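Local coordinates for protein ribonuclease (Nicotiana glutinosa, PDB 1IYB) that probably cleaves single-stranded RNA as a ribonuclease of the T2 family, and binds the guanine nucleotide guanosine-5'-monophosphate in its base-recognition pocket, at residues 6-11 / 106-111; 10-15 / 189-194; 143-148 / 197-202; 171-176 / 202-207. All blocks are in the same frame, centred on the assembly; numbering follows the deposited sequence.

Contacts 1 and 2 start from the strand 10-16 and share Phe10 and Phe11, which serve different partners: Phe11 leans on the loop 106-111 in contact 1, Phe10 on the loop 189-194 in contact 2, and the two centres lie about 14 Å apart. Contacts 3 and 4, with centres about 8 Å apart, share Ser202 and gather round the strand 202-204 across the chain's centre from contact 1. Contacts 2 and 4 meet where Val14 and Gln15 pack on Gln176, the strands 10-16 and 172-182 being neighbours in the central sheet. Contact 4 alone contains a residue of the nucleotide pocket, Tyr175; the side chain of Tyr12 in contact 2 is about 10 Å from the bound guanosine-5'-monophosphate.

Contact 1 (6-11 / 106-111); sequences QDFDFF and ENVFDQ
A small mixed contact, polar at its outer end and apolar further in, joins Gln6 and Phe8, on the run into the strand 10-16, and Phe11 within it, to Asn107, Val108 and Phe109 in the loop between the helices 91-102 and 111-124. At the exposed end, Gln6 NE2 donates to Asn107 OD1 over 2.9 Å. The donor lies in the carbonyl plane of Asn107, on a lone pair, but the N-H...O angle is only 138° and the two amides stand nearly perpendicular, with planes 79° apart. Asn107 reaches this position with CG between its own backbone N and carbonyl carbon (chi1 65°). Its other amide atom, ND2, comes to the edge of the Phe8 ring, 4.0 Å from CE2. Val108 CG2 meets the same edge 4.1 Å from Phe8 CZ and also abuts the nitrogen end of the Gln6 amide, close to its plane, 3.2 Å from NE2. Deeper in, the rings of Phe11 and Phe109 approach at a slant, CZ to CE1 at 3.9 Å. Phe8 CE1 rests over one face of Phe11, and Val108 CG1 over the centre of Phe109, which ties the aromatic groups into a single cluster. A water bridges Asp7 OD2 and Glu106 N through two weak bonds. Phe8 and Phe11 also pack on Pro47 of the strand 41-48, Phe11 touches Val181 of the strand 172-182, and Asp110 caps the helix 111-124 through Gly113 N.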
loop_
_atom_site.group_PDB
_atom_site.type_symbol
_atom_site.label_atom_id
_atom_site.label_comp_id
_atom_site.label_asym_id
_atom_site.label_seq_id
_atom_site.Cartn_x
_atom_site.Cartn_y
_atom_site.Cartn_z
ATOM N N GLN A 6 12.514 15.468 -0.994
ATOM C CA GLN A 6 12.453 14.092 -1.473
ATOM C C GLN A 6 11.588 13.270 -0.533
ATOM O O GLN A 6 11.686 13.406 0.686
ATOM C CB GLN A 6 13.853 13.483 -1.544
ATOM C CG GLN A 6 14.717 14.049 -2.648
ATOM C CD GLN A 6 15.993 13.256 -2.839
ATOM O OE1 GLN A 6 16.900 13.301 -2.006
ATOM N NE2 GLN A 6 16.066 12.511 -3.936
ATOM N N ASP A 7 10.745 12.411 -1.098
ATOM C CA ASP A 7 9.852 11.593 -0.288
ATOM C C ASP A 7 10.400 10.227 0.110
ATOM O O ASP A 7 9.640 9.367 0.549
ATOM C CB ASP A 7 8.508 11.398 -1.004
ATOM C CG ASP A 7 8.648 10.713 -2.355
ATOM O OD1 ASP A 7 9.572 9.892 -2.527
ATOM O OD2 ASP A 7 7.817 10.983 -3.244
ATOM N N PHE A 8 11.705 10.025 -0.040
ATOM C CA PHE A 8 12.318 8.744 0.320
ATOM C C PHE A 8 13.788 8.933 0.679
ATOM O O PHE A 8 14.382 9.961 0.365
ATOM C CB PHE A 8 12.179 7.742 -0.838
ATOM C CG PHE A 8 13.102 8.009 -1.995
ATOM C CD1 PHE A 8 14.247 7.236 -2.177
ATOM C CD2 PHE A 8 12.838 9.039 -2.896
ATOM C CE1 PHE A 8 15.118 7.486 -3.241
ATOM C CE2 PHE A 8 13.700 9.296 -3.959
ATOM C CZ PHE A 8 14.844 8.517 -4.132
ATOM N N ASP A 9 14.370 7.928 1.327
ATOM C CA ASP A 9 15.769 7.984 1.751
ATOM C C ASP A 9 16.748 7.198 0.877
ATOM O O ASP A 9 17.823 7.696 0.544
ATOM C CB ASP A 9 15.879 7.497 3.199
ATOM C CG ASP A 9 15.226 8.449 4.186
ATOM O OD1 ASP A 9 14.554 7.969 5.127
ATOM O OD2 ASP A 9 15.397 9.678 4.019
ATOM N N PHE A 10 16.385 5.972 0.508
ATOM C CA PHE A 10 17.262 5.129 -0.305
ATOM C C PHE A 10 16.423 4.183 -1.161
ATOM O O PHE A 10 15.198 4.193 -1.070
ATOM C CB PHE A 10 18.186 4.318 0.614
ATOM C CG PHE A 10 17.466 3.300 1.455
ATOM C CD1 PHE A 10 17.239 2.011 0.975
ATOM C CD2 PHE A 10 16.994 3.632 2.722
ATOM C CE1 PHE A 10 16.550 1.071 1.746
ATOM C CE2 PHE A 10 16.306 2.701 3.498
ATOM C CZ PHE A 10 16.083 1.416 3.010
ATOM N N PHE A 11 17.075 3.379 -1.999
ATOM C CA PHE A 11 16.351 2.419 -2.835
ATOM C C PHE A 11 16.727 0.987 -2.497
ATOM O O PHE A 11 17.856 0.703 -2.103
ATOM C CB PHE A 11 16.694 2.522 -4.330
ATOM C CG PHE A 11 16.419 3.847 -4.973
ATOM C CD1 PHE A 11 17.384 4.849 -4.973
ATOM C CD2 PHE A 11 15.243 4.048 -5.692
ATOM C CE1 PHE A 11 17.190 6.030 -5.689
ATOM C CE2 PHE A 11 15.035 5.224 -6.410
ATOM C CZ PHE A 11 16.012 6.217 -6.411
ATOM N N GLU A 106 10.558 10.345 -8.853
ATOM C CA GLU A 106 10.463 11.204 -10.038
ATOM C C GLU A 106 11.455 12.357 -10.076
ATOM O O GLU A 106 11.843 12.811 -11.152
ATOM C CB GLU A 106 9.060 11.806 -10.144
ATOM C CG GLU A 106 8.016 10.904 -10.727
ATOM C CD GLU A 106 6.659 11.582 -10.800
ATOM O OE1 GLU A 106 5.759 11.023 -11.448
ATOM O OE2 GLU A 106 6.487 12.668 -10.203
ATOM N N ASN A 107 11.833 12.845 -8.901
ATOM C CA ASN A 107 12.755 13.965 -8.791
ATOM C C ASN A 107 14.184 13.543 -9.092
ATOM O O ASN A 107 15.052 14.387 -9.322
ATOM C CB ASN A 107 12.687 14.558 -7.380
ATOM C CG ASN A 107 13.182 13.590 -6.313
ATOM O OD1 ASN A 107 14.202 13.837 -5.662
ATOM N ND2 ASN A 107 12.464 12.482 -6.130
ATOM N N VAL A 108 14.421 12.235 -9.085
ATOM C CA VAL A 108 15.746 11.688 -9.340
ATOM C C VAL A 108 15.861 11.075 -10.734
ATOM O O VAL A 108 16.846 11.299 -11.436
ATOM C CB VAL A 108 16.105 10.615 -8.286
ATOM C CG1 VAL A 108 17.468 10.021 -8.583
ATOM C CG2 VAL A 108 16.090 11.230 -6.895
ATOM N N PHE A 109 14.852 10.305 -11.134
ATOM C CA PHE A 109 14.853 9.658 -12.449
ATOM C C PHE A 109 13.511 9.822 -13.155
ATOM O O PHE A 109 12.465 9.729 -12.511
ATOM C CB PHE A 109 15.061 8.136 -12.333
ATOM C CG PHE A 109 16.366 7.717 -11.723
ATOM C CD1 PHE A 109 16.381 6.970 -10.548
ATOM C CD2 PHE A 109 17.572 7.995 -12.353
ATOM C CE1 PHE A 109 17.576 6.502 -10.013
ATOM C CE2 PHE A 109 18.775 7.531 -11.825
ATOM C CZ PHE A 109 18.774 6.782 -10.653
ATOM N N ASP A 110 13.530 10.068 -14.464
ATOM C CA ASP A 110 12.271 10.102 -15.194
ATOM C C ASP A 110 12.084 8.637 -15.602
ATOM O O ASP A 110 12.837 7.773 -15.137
ATOM C CB ASP A 110 12.291 11.057 -16.412
ATOM C CG ASP A 110 13.396 10.762 -17.415
ATOM O OD1 ASP A 110 13.986 9.665 -17.400
ATOM O OD2 ASP A 110 13.658 11.659 -18.251
ATOM N N GLN A 111 11.105 8.328 -16.441
ATOM C CA GLN A 111 10.892 6.929 -16.797
ATOM C C GLN A 111 12.083 6.247 -17.456
ATOM O O GLN A 111 12.471 5.146 -17.052
ATOM C CB GLN A 111 9.638 6.788 -17.656
ATOM C CG GLN A 111 8.385 7.064 -16.841
ATOM C CD GLN A 111 7.105 6.807 -17.596
ATOM O OE1 GLN A 111 6.952 5.777 -18.252
ATOM N NE2 GLN A 111 6.163 7.740 -17.494
HETATM O O HOH W 1 8.809 11.697 -6.407
#

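Contact 2 (10-15 / 189-194); sequences FFYFVQ and IECPIF
Aromatic and aliphatic packing brings Phe10 against Ile189, Pro192 and Ile193. Pro192 sits squarely on one face of the Phe10 ring in a CH-pi contact, its CD 3.8 Å from the ring centroid and 12° off the normal. Ile193 CG2 approaches that ring at its edge, 4.2 Å from CZ, while Ile189 CD1 touches Phe10 CB at 3.9 Å. The Phe10 ring is turned to the loop by a chi1 of 67°, which sets CG between the backbone N and the carbonyl carbon. Sulfur and aromatic groups meet at Tyr12, where Cys191 SG lies at the ring edge, 4.0 Å from CE2; this sulfur forms a disulfide with Cys180. The polar interaction is a short hydrogen bond from Tyr12 OH to Ile193 O, 2.6 Å long. The acceptor lies in the plane of the Tyr12 ring, whereas the hydroxyl stands 49° out of the carbonyl plane of Ile193. Phe10 CE1 rests over one face of the Tyr12 ring, and Tyr178 meets Tyr12 edge-to-face. In this T2-family ribonuclease the loop 189-194 lies over the face of the antiparallel sheet that carries Phe10 and Tyr12, tied to the strand 172-182 by the Cys180-Cys191 disulfide.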
loop_
_atom_site.group_PDB
_atom_site.type_symbol
_atom_site.label_atom_id
_atom_site.label_comp_id
_atom_site.label_asym_id
_atom_site.label_seq_id
_atom_site.Cartn_x
_atom_site.Cartn_y
_atom_site.Cartn_z
ATOM N N PHE A 10 16.385 5.972 0.508
ATOM C CA PHE A 10 17.262 5.129 -0.305
ATOM C C PHE A 10 16.423 4.183 -1.161
ATOM O O PHE A 10 15.198 4.193 -1.070
ATOM C CB PHE A 10 18.186 4.318 0.614
ATOM C CG PHE A 10 17.466 3.300 1.455
ATOM C CD1 PHE A 10 17.239 2.011 0.975
ATOM C CD2 PHE A 10 16.994 3.632 2.722
ATOM C CE1 PHE A 10 16.550 1.071 1.746
ATOM C CE2 PHE A 10 16.306 2.701 3.498
ATOM C CZ PHE A 10 16.083 1.416 3.010
ATOM N N PHE A 11 17.075 3.379 -1.999
ATOM C CA PHE A 11 16.351 2.419 -2.835
ATOM C C PHE A 11 16.727 0.987 -2.497
ATOM O O PHE A 11 17.856 0.703 -2.103
ATOM C CB PHE A 11 16.694 2.522 -4.330
ATOM C CG PHE A 11 16.419 3.847 -4.973
ATOM C CD1 PHE A 11 17.384 4.849 -4.973
ATOM C CD2 PHE A 11 15.243 4.048 -5.692
ATOM C CE1 PHE A 11 17.190 6.030 -5.689
ATOM C CE2 PHE A 11 15.035 5.224 -6.410
ATOM C CZ PHE A 11 16.012 6.217 -6.411
ATOM N N TYR A 12 15.769 0.088 -2.679
ATOM C CA TYR A 12 16.020 -1.343 -2.553
ATOM C C TYR A 12 16.002 -1.787 -4.013
ATOM O O TYR A 12 15.024 -1.523 -4.720
ATOM C CB TYR A 12 14.880 -2.085 -1.848
ATOM C CG TYR A 12 14.927 -2.128 -0.336
ATOM C CD1 TYR A 12 13.777 -1.876 0.407
ATOM C CD2 TYR A 12 16.098 -2.450 0.351
ATOM C CE1 TYR A 12 13.782 -1.936 1.793
ATOM C CE2 TYR A 12 16.115 -2.514 1.752
ATOM C CZ TYR A 12 14.950 -2.253 2.461
ATOM O OH TYR A 12 14.933 -2.291 3.837
ATOM N N PHE A 13 17.076 -2.409 -4.491
ATOM C CA PHE A 13 17.070 -2.937 -5.854
ATOM C C PHE A 13 16.754 -4.406 -5.607
ATOM O O PHE A 13 17.565 -5.136 -5.031
ATOM C CB PHE A 13 18.431 -2.778 -6.540
ATOM C CG PHE A 13 18.506 -3.453 -7.882
ATOM C CD1 PHE A 13 17.581 -3.157 -8.883
ATOM C CD2 PHE A 13 19.486 -4.404 -8.139
ATOM C CE1 PHE A 13 17.632 -3.804 -10.122
ATOM C CE2 PHE A 13 19.542 -5.054 -9.375
ATOM C CZ PHE A 13 18.617 -4.755 -10.365
ATOM N N VAL A 14 15.566 -4.828 -6.032
ATOM C CA VAL A 14 15.086 -6.183 -5.781
ATOM C C VAL A 14 15.052 -7.111 -6.986
ATOM O O VAL A 14 14.511 -6.761 -8.033
ATOM C CB VAL A 14 13.661 -6.111 -5.181
ATOM C CG1 VAL A 14 13.203 -7.490 -4.727
ATOM C CG2 VAL A 14 13.641 -5.121 -4.023
ATOM N N GLN A 15 15.630 -8.298 -6.819
ATOM C CA GLN A 15 15.651 -9.314 -7.869
ATOM C C GLN A 15 14.974 -10.582 -7.355
ATOM O O GLN A 15 15.102 -10.931 -6.178
ATOM C CB GLN A 15 17.088 -9.632 -8.285
ATOM C CG GLN A 15 17.797 -8.479 -8.962
ATOM C CD GLN A 15 19.134 -8.896 -9.542
ATOM O OE1 GLN A 15 19.188 -9.708 -10.469
ATOM N NE2 GLN A 15 20.217 -8.357 -8.995
ATOM N N ILE A 189 24.968 1.317 -1.286
ATOM C CA ILE A 189 25.193 1.676 0.111
ATOM C C ILE A 189 24.751 0.510 0.980
ATOM O O ILE A 189 24.018 -0.372 0.528
ATOM C CB ILE A 189 24.362 2.909 0.547
ATOM C CG1 ILE A 189 22.866 2.589 0.450
ATOM C CG2 ILE A 189 24.726 4.112 -0.298
ATOM C CD1 ILE A 189 21.977 3.622 1.104
ATOM N N GLU A 190 25.205 0.494 2.227
ATOM C CA GLU A 190 24.783 -0.551 3.143
ATOM C C GLU A 190 23.334 -0.202 3.444
ATOM O O GLU A 190 22.980 0.975 3.517
ATOM C CB GLU A 190 25.595 -0.509 4.438
ATOM C CG GLU A 190 27.063 -0.875 4.291
ATOM C CD GLU A 190 27.293 -2.349 4.015
ATOM O OE1 GLU A 190 28.465 -2.775 4.075
ATOM O OE2 GLU A 190 26.318 -3.083 3.736
ATOM N N CYS A 191 22.495 -1.215 3.607
ATOM C CA CYS A 191 21.088 -0.982 3.898
ATOM C C CYS A 191 20.888 -0.456 5.316
ATOM O O CYS A 191 21.346 -1.065 6.277
ATOM C CB CYS A 191 20.296 -2.273 3.743
ATOM S SG CYS A 191 20.117 -2.919 2.048
ATOM N N PRO A 192 20.196 0.687 5.461
ATOM C CA PRO A 192 19.947 1.267 6.785
ATOM C C PRO A 192 19.031 0.361 7.608
ATOM O O PRO A 192 19.020 0.418 8.838
ATOM C CB PRO A 192 19.281 2.605 6.458
ATOM C CG PRO A 192 19.838 2.947 5.109
ATOM C CD PRO A 192 19.781 1.620 4.399
ATOM N N ILE A 193 18.263 -0.472 6.913
ATOM C CA ILE A 193 17.329 -1.391 7.553
ATOM C C ILE A 193 16.960 -2.505 6.574
ATOM O O ILE A 193 16.986 -2.302 5.357
ATOM C CB ILE A 193 16.046 -0.639 8.013
ATOM C CG1 ILE A 193 15.160 -1.564 8.850
ATOM C CG2 ILE A 193 15.282 -0.107 6.799
ATOM C CD1 ILE A 193 13.974 -0.851 9.489
ATOM N N PHE A 194 16.635 -3.678 7.111
ATOM C CA PHE A 194 16.263 -4.844 6.310
ATOM C C PHE A 194 14.856 -5.321 6.660
ATOM O O PHE A 194 14.471 -5.330 7.827
ATOM C CB PHE A 194 17.229 -6.005 6.569
ATOM C CG PHE A 194 18.602 -5.811 5.993
ATOM C CD1 PHE A 194 18.809 -5.870 4.620
ATOM C CD2 PHE A 194 19.696 -5.605 6.829
ATOM C CE1 PHE A 194 20.088 -5.731 4.083
ATOM C CE2 PHE A 194 20.981 -5.464 6.302
ATOM C CZ PHE A 194 21.176 -5.528 4.926
#

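Contact 3 (143-148 / 197-202); sequences YSLNSI and GKCGSS
Leu145, the first residue of the helix 145-156, meets the backbone and Cys199 of the loop leading to the strand 202-204. Its CG is anti to the backbone N (chi1 177°), a conformation that carries CD2 to within 4.2 Å of Cys199 CB, while Leu145 CB lies 4.0 Å from Gly200 O. Cys199 points its CB at the leucine and uses SG for a disulfide with Cys164; both side chains also touch Ile162 of the strand 161-166. Ser144 has its OG tucked between the backbone N and the carbonyl carbon (chi1 69°), where it accepts from Ser147 N at 3.1 Å. Ser147 in turn sends its OG back to Ser144 O. Across the contact, Leu145 N donates almost straight to Ser201 O over 2.9 Å, tilted from the carbonyl plane. The same oxygen accepts from a water that also binds Asn146 N. Beside this bond, Ser144 and Ser202 form a non-hydrogen-bonded antiparallel pair with CA atoms 4.2 Å apart, flanked by CA-H...O contacts, and their side chains share one face of the sheet. Tyr143 OH is held by Asp139 and His137. The whole is a two-stranded antiparallel sheet running directly into a helix whose N-cap is Ser144.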
loop_
_atom_site.group_PDB
_atom_site.type_symbol
_atom_site.label_atom_id
_atom_site.label_comp_id
_atom_site.label_asym_id
_atom_site.label_seq_id
_atom_site.Cartn_x
_atom_site.Cartn_y
_atom_site.Cartn_z
ATOM N N TYR A 143 21.285 -24.478 1.256
ATOM C CA TYR A 143 22.450 -23.686 1.611
ATOM C C TYR A 143 22.146 -22.834 2.828
ATOM O O TYR A 143 20.992 -22.485 3.076
ATOM C CB TYR A 143 22.845 -22.784 0.435
ATOM C CG TYR A 143 23.057 -23.537 -0.858
ATOM C CD1 TYR A 143 21.981 -23.869 -1.684
ATOM C CD2 TYR A 143 24.328 -23.963 -1.232
ATOM C CE1 TYR A 143 22.169 -24.612 -2.853
ATOM C CE2 TYR A 143 24.527 -24.704 -2.394
ATOM C CZ TYR A 143 23.448 -25.025 -3.198
ATOM O OH TYR A 143 23.648 -25.762 -4.342
ATOM N N SER A 144 23.178 -22.494 3.592
ATOM C CA SER A 144 22.967 -21.677 4.772
ATOM C C SER A 144 22.704 -20.248 4.332
ATOM O O SER A 144 23.251 -19.781 3.331
ATOM C CB SER A 144 24.187 -21.714 5.700
ATOM O OG SER A 144 25.298 -21.050 5.129
ATOM N N LEU A 145 21.855 -19.561 5.084
ATOM C CA LEU A 145 21.520 -18.179 4.784
ATOM C C LEU A 145 22.789 -17.328 4.778
ATOM O O LEU A 145 22.995 -16.492 3.893
ATOM C CB LEU A 145 20.534 -17.659 5.828
ATOM C CG LEU A 145 20.108 -16.197 5.744
ATOM C CD1 LEU A 145 19.428 -15.928 4.411
ATOM C CD2 LEU A 145 19.168 -15.893 6.904
ATOM N N ASN A 146 23.653 -17.552 5.762
ATOM C CA ASN A 146 24.891 -16.795 5.856
ATOM C C ASN A 146 25.845 -17.014 4.679
ATOM O O ASN A 146 26.556 -16.090 4.279
ATOM C CB ASN A 146 25.605 -17.114 7.171
ATOM C CG ASN A 146 24.949 -16.457 8.368
ATOM O OD1 ASN A 146 24.718 -15.246 8.376
ATOM N ND2 ASN A 146 24.656 -17.250 9.395
ATOM N N SER A 147 25.866 -18.221 4.118
ATOM C CA SER A 147 26.749 -18.494 2.986
ATOM C C SER A 147 26.312 -17.665 1.781
ATOM O O SER A 147 27.140 -17.161 1.019
ATOM C CB SER A 147 26.727 -19.985 2.623
ATOM O OG SER A 147 25.509 -20.361 2.000
ATOM N N ILE A 148 25.000 -17.521 1.625
ATOM C CA ILE A 148 24.432 -16.758 0.523
ATOM C C ILE A 148 24.738 -15.272 0.704
ATOM O O ILE A 148 25.185 -14.599 -0.227
ATOM C CB ILE A 148 22.897 -16.987 0.446
ATOM C CG1 ILE A 148 22.613 -18.450 0.085
ATOM C CG2 ILE A 148 22.264 -16.050 -0.581
ATOM C CD1 ILE A 148 21.150 -18.845 0.216
ATOM N N GLY A 197 12.942 -11.229 6.481
ATOM C CA GLY A 197 13.231 -12.171 5.414
ATOM C C GLY A 197 12.392 -13.437 5.415
ATOM O O GLY A 197 12.094 -13.982 4.351
ATOM N N LYS A 198 12.011 -13.906 6.602
ATOM C CA LYS A 198 11.214 -15.124 6.740
ATOM C C LYS A 198 11.990 -16.352 6.270
ATOM O O LYS A 198 11.407 -17.298 5.738
ATOM C CB LYS A 198 9.909 -15.014 5.939
ATOM C CG LYS A 198 8.955 -13.934 6.421
ATOM C CD LYS A 198 7.667 -13.938 5.608
ATOM C CE LYS A 198 6.692 -12.879 6.103
ATOM N NZ LYS A 198 5.428 -12.867 5.306
ATOM N N CYS A 199 13.303 -16.335 6.473
ATOM C CA CYS A 199 14.156 -17.447 6.066
ATOM C C CYS A 199 14.601 -18.316 7.233
ATOM O O CYS A 199 14.726 -17.844 8.360
ATOM C CB CYS A 199 15.420 -16.935 5.384
ATOM S SG CYS A 199 15.220 -16.040 3.817
ATOM N N GLY A 200 14.855 -19.588 6.945
ATOM C CA GLY A 200 15.339 -20.492 7.970
ATOM C C GLY A 200 16.854 -20.416 7.925
ATOM O O GLY A 200 17.406 -19.745 7.051
ATOM N N SER A 201 17.532 -21.084 8.853
ATOM C CA SER A 201 18.992 -21.069 8.877
ATOM C C SER A 201 19.554 -21.646 7.576
ATOM O O SER A 201 20.603 -21.214 7.096
ATOM C CB SER A 201 19.508 -21.874 10.075
ATOM O OG SER A 201 19.024 -23.205 10.040
ATOM N N SER A 202 18.852 -22.631 7.021
ATOM C CA SER A 202 19.251 -23.256 5.765
ATOM C C SER A 202 18.049 -23.202 4.829
ATOM O O SER A 202 16.924 -23.509 5.236
ATOM C CB SER A 202 19.676 -24.711 5.989
ATOM O OG SER A 202 18.584 -25.504 6.414
HETATM O O HOH W 2 22.645 -19.515 8.119
#

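Contact 4 (171-176 / 202-207); sequences NSQLYQ and SIEFPT
Glu204 uses both backbone polar atoms to grip the strand 172-182. Its N donates to Ser172 O over 3.0 Å, nearly straight (176°) and in the plane of that carbonyl, and its O accepts from Leu174 N at 2.8 Å, with the N-H arriving almost end-on to the C=O. The two N-H...O bonds make a single beta bridge between Gln173 and Glu204, and a CA-H...O contact from Gln173 CA to Glu204 O accompanies it; the short segments 172-176 and 202-204 run at 71° to each other, consistent with pairing that stops at one bridge. The side chains of this pair run alongside each other, and Gln173 NE2 gives Glu204 OE1 a weak bond of 3.3 Å. The stronger partner of NE2 is Asp23, and Gln173 OE1 accepts from Asn165 on the adjacent strand 161-166, so both ends of the amide are satisfied and its rotation is fixed. The carboxylate of Asp167 lies close to Glu204 OE1, which would probably favour protonation of one of the two acids. Leu174 O accepts from Ser20 OG.

The bridge ties the C-terminal segment to the strand 172-182 of the central antiparallel sheet of this T2-family fold, a strand that also carries Tyr175 into the guanosine-5'-monophosphate pocket. Next to that tyrosine, Gln176 is held at both amide atoms, by His43 and Glu163. On the apolar side, Leu174 CD2 sits over one face of the Phe205 ring, 4.0 Å from the centroid, and Leu174 CB meets Ile203 CD1 at 3.9 Å. Pro206 CG lies 3.4 Å from Gln173 NE2, while Pro206 O accepts from Trp17 NE1.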
loop_
_atom_site.group_PDB
_atom_site.type_symbol
_atom_site.label_atom_id
_atom_site.label_comp_id
_atom_site.label_asym_id
_atom_site.label_seq_id
_atom_site.Cartn_x
_atom_site.Cartn_y
_atom_site.Cartn_z
ATOM N N ASN A 171 9.033 -26.409 1.911
ATOM C CA ASN A 171 10.418 -26.023 2.150
ATOM C C ASN A 171 10.641 -24.523 1.985
ATOM O O ASN A 171 10.074 -23.895 1.089
ATOM C CB ASN A 171 11.353 -26.772 1.196
ATOM C CG ASN A 171 11.433 -28.257 1.498
ATOM O OD1 ASN A 171 12.182 -28.988 0.852
ATOM N ND2 ASN A 171 10.663 -28.707 2.481
ATOM N N SER A 172 11.463 -23.960 2.866
ATOM C CA SER A 172 11.803 -22.544 2.815
ATOM C C SER A 172 12.814 -22.424 1.681
ATOM O O SER A 172 13.731 -23.240 1.573
ATOM C CB SER A 172 12.434 -22.107 4.137
ATOM O OG SER A 172 12.759 -20.729 4.120
ATOM N N GLN A 173 12.658 -21.411 0.836
ATOM C CA GLN A 173 13.552 -21.257 -0.302
ATOM C C GLN A 173 13.966 -19.821 -0.602
ATOM O O GLN A 173 13.249 -18.870 -0.278
ATOM C CB GLN A 173 12.881 -21.851 -1.541
ATOM C CG GLN A 173 11.534 -21.216 -1.834
ATOM C CD GLN A 173 10.813 -21.844 -3.012
ATOM O OE1 GLN A 173 9.794 -21.326 -3.467
ATOM N NE2 GLN A 173 11.328 -22.964 -3.503
ATOM N N LEU A 174 15.132 -19.685 -1.227
ATOM C CA LEU A 174 15.670 -18.383 -1.616
ATOM C C LEU A 174 14.731 -17.798 -2.665
ATOM O O LEU A 174 14.613 -18.338 -3.764
ATOM C CB LEU A 174 17.067 -18.558 -2.215
ATOM C CG LEU A 174 17.787 -17.311 -2.735
ATOM C CD1 LEU A 174 17.963 -16.315 -1.606
ATOM C CD2 LEU A 174 19.134 -17.704 -3.322
ATOM N N TYR A 175 14.081 -16.688 -2.334
ATOM C CA TYR A 175 13.123 -16.067 -3.242
ATOM C C TYR A 175 13.576 -14.733 -3.845
ATOM O O TYR A 175 13.644 -14.597 -5.066
ATOM C CB TYR A 175 11.791 -15.925 -2.500
ATOM C CG TYR A 175 10.699 -15.200 -3.242
ATOM C CD1 TYR A 175 10.474 -15.426 -4.599
ATOM C CD2 TYR A 175 9.864 -14.306 -2.575
ATOM C CE1 TYR A 175 9.442 -14.775 -5.271
ATOM C CE2 TYR A 175 8.834 -13.655 -3.235
ATOM C CZ TYR A 175 8.629 -13.894 -4.581
ATOM O OH TYR A 175 7.608 -13.246 -5.239
ATOM N N GLN A 176 13.877 -13.745 -3.010
ATOM C CA GLN A 176 14.323 -12.455 -3.532
ATOM C C GLN A 176 15.560 -11.954 -2.802
ATOM O O GLN A 176 15.791 -12.294 -1.639
ATOM C CB GLN A 176 13.211 -11.404 -3.424
ATOM C CG GLN A 176 11.892 -11.827 -4.054
ATOM C CD GLN A 176 10.975 -10.655 -4.325
ATOM O OE1 GLN A 176 10.970 -10.103 -5.421
ATOM N NE2 GLN A 176 10.200 -10.261 -3.322
ATOM N N SER A 202 18.852 -22.631 7.021
ATOM C CA SER A 202 19.251 -23.256 5.765
ATOM C C SER A 202 18.049 -23.202 4.829
ATOM O O SER A 202 16.924 -23.509 5.236
ATOM C CB SER A 202 19.676 -24.711 5.989
ATOM O OG SER A 202 18.584 -25.504 6.414
ATOM N N ILE A 203 18.286 -22.811 3.582
ATOM C CA ILE A 203 17.210 -22.694 2.604
ATOM C C ILE A 203 17.521 -23.332 1.257
ATOM O O ILE A 203 18.680 -23.445 0.859
ATOM C CB ILE A 203 16.845 -21.212 2.363
ATOM C CG1 ILE A 203 18.070 -20.450 1.851
ATOM C CG2 ILE A 203 16.319 -20.593 3.650
ATOM C CD1 ILE A 203 17.816 -18.970 1.575
ATOM N N GLU A 204 16.468 -23.736 0.554
ATOM C CA GLU A 204 16.610 -24.363 -0.753
ATOM C C GLU A 204 16.778 -23.336 -1.868
ATOM O O GLU A 204 16.234 -22.236 -1.801
ATOM C CB GLU A 204 15.380 -25.226 -1.062
ATOM C CG GLU A 204 15.320 -25.691 -2.514
ATOM C CD GLU A 204 13.985 -26.303 -2.896
ATOM O OE1 GLU A 204 12.933 -25.694 -2.600
ATOM O OE2 GLU A 204 13.989 -27.391 -3.509
ATOM N N PHE A 205 17.544 -23.708 -2.888
ATOM C CA PHE A 205 17.771 -22.866 -4.061
ATOM C C PHE A 205 17.266 -23.778 -5.181
ATOM O O PHE A 205 18.043 -24.491 -5.818
ATOM C CB PHE A 205 19.271 -22.567 -4.215
ATOM C CG PHE A 205 19.594 -21.485 -5.226
ATOM C CD1 PHE A 205 18.589 -20.721 -5.816
ATOM C CD2 PHE A 205 20.917 -21.222 -5.568
ATOM C CE1 PHE A 205 18.902 -19.711 -6.735
ATOM C CE2 PHE A 205 21.243 -20.218 -6.483
ATOM C CZ PHE A 205 20.231 -19.461 -7.068
ATOM N N PRO A 206 15.945 -23.765 -5.426
ATOM C CA PRO A 206 15.301 -24.593 -6.452
ATOM C C PRO A 206 15.730 -24.372 -7.892
ATOM O O PRO A 206 16.052 -23.261 -8.302
ATOM C CB PRO A 206 13.817 -24.300 -6.246
ATOM C CG PRO A 206 13.825 -22.873 -5.837
ATOM C CD PRO A 206 14.972 -22.825 -4.838
ATOM N N THR A 207 15.732 -25.454 -8.658
ATOM C CA THR A 207 16.094 -25.384 -10.064
ATOM C C THR A 207 14.943 -24.686 -10.778
ATOM O O THR A 207 13.829 -24.633 -10.261
ATOM C CB THR A 207 16.231 -26.787 -10.678
ATOM O OG1 THR A 207 14.948 -27.426 -10.680
ATOM C CG2 THR A 207 17.199 -27.634 -9.872
#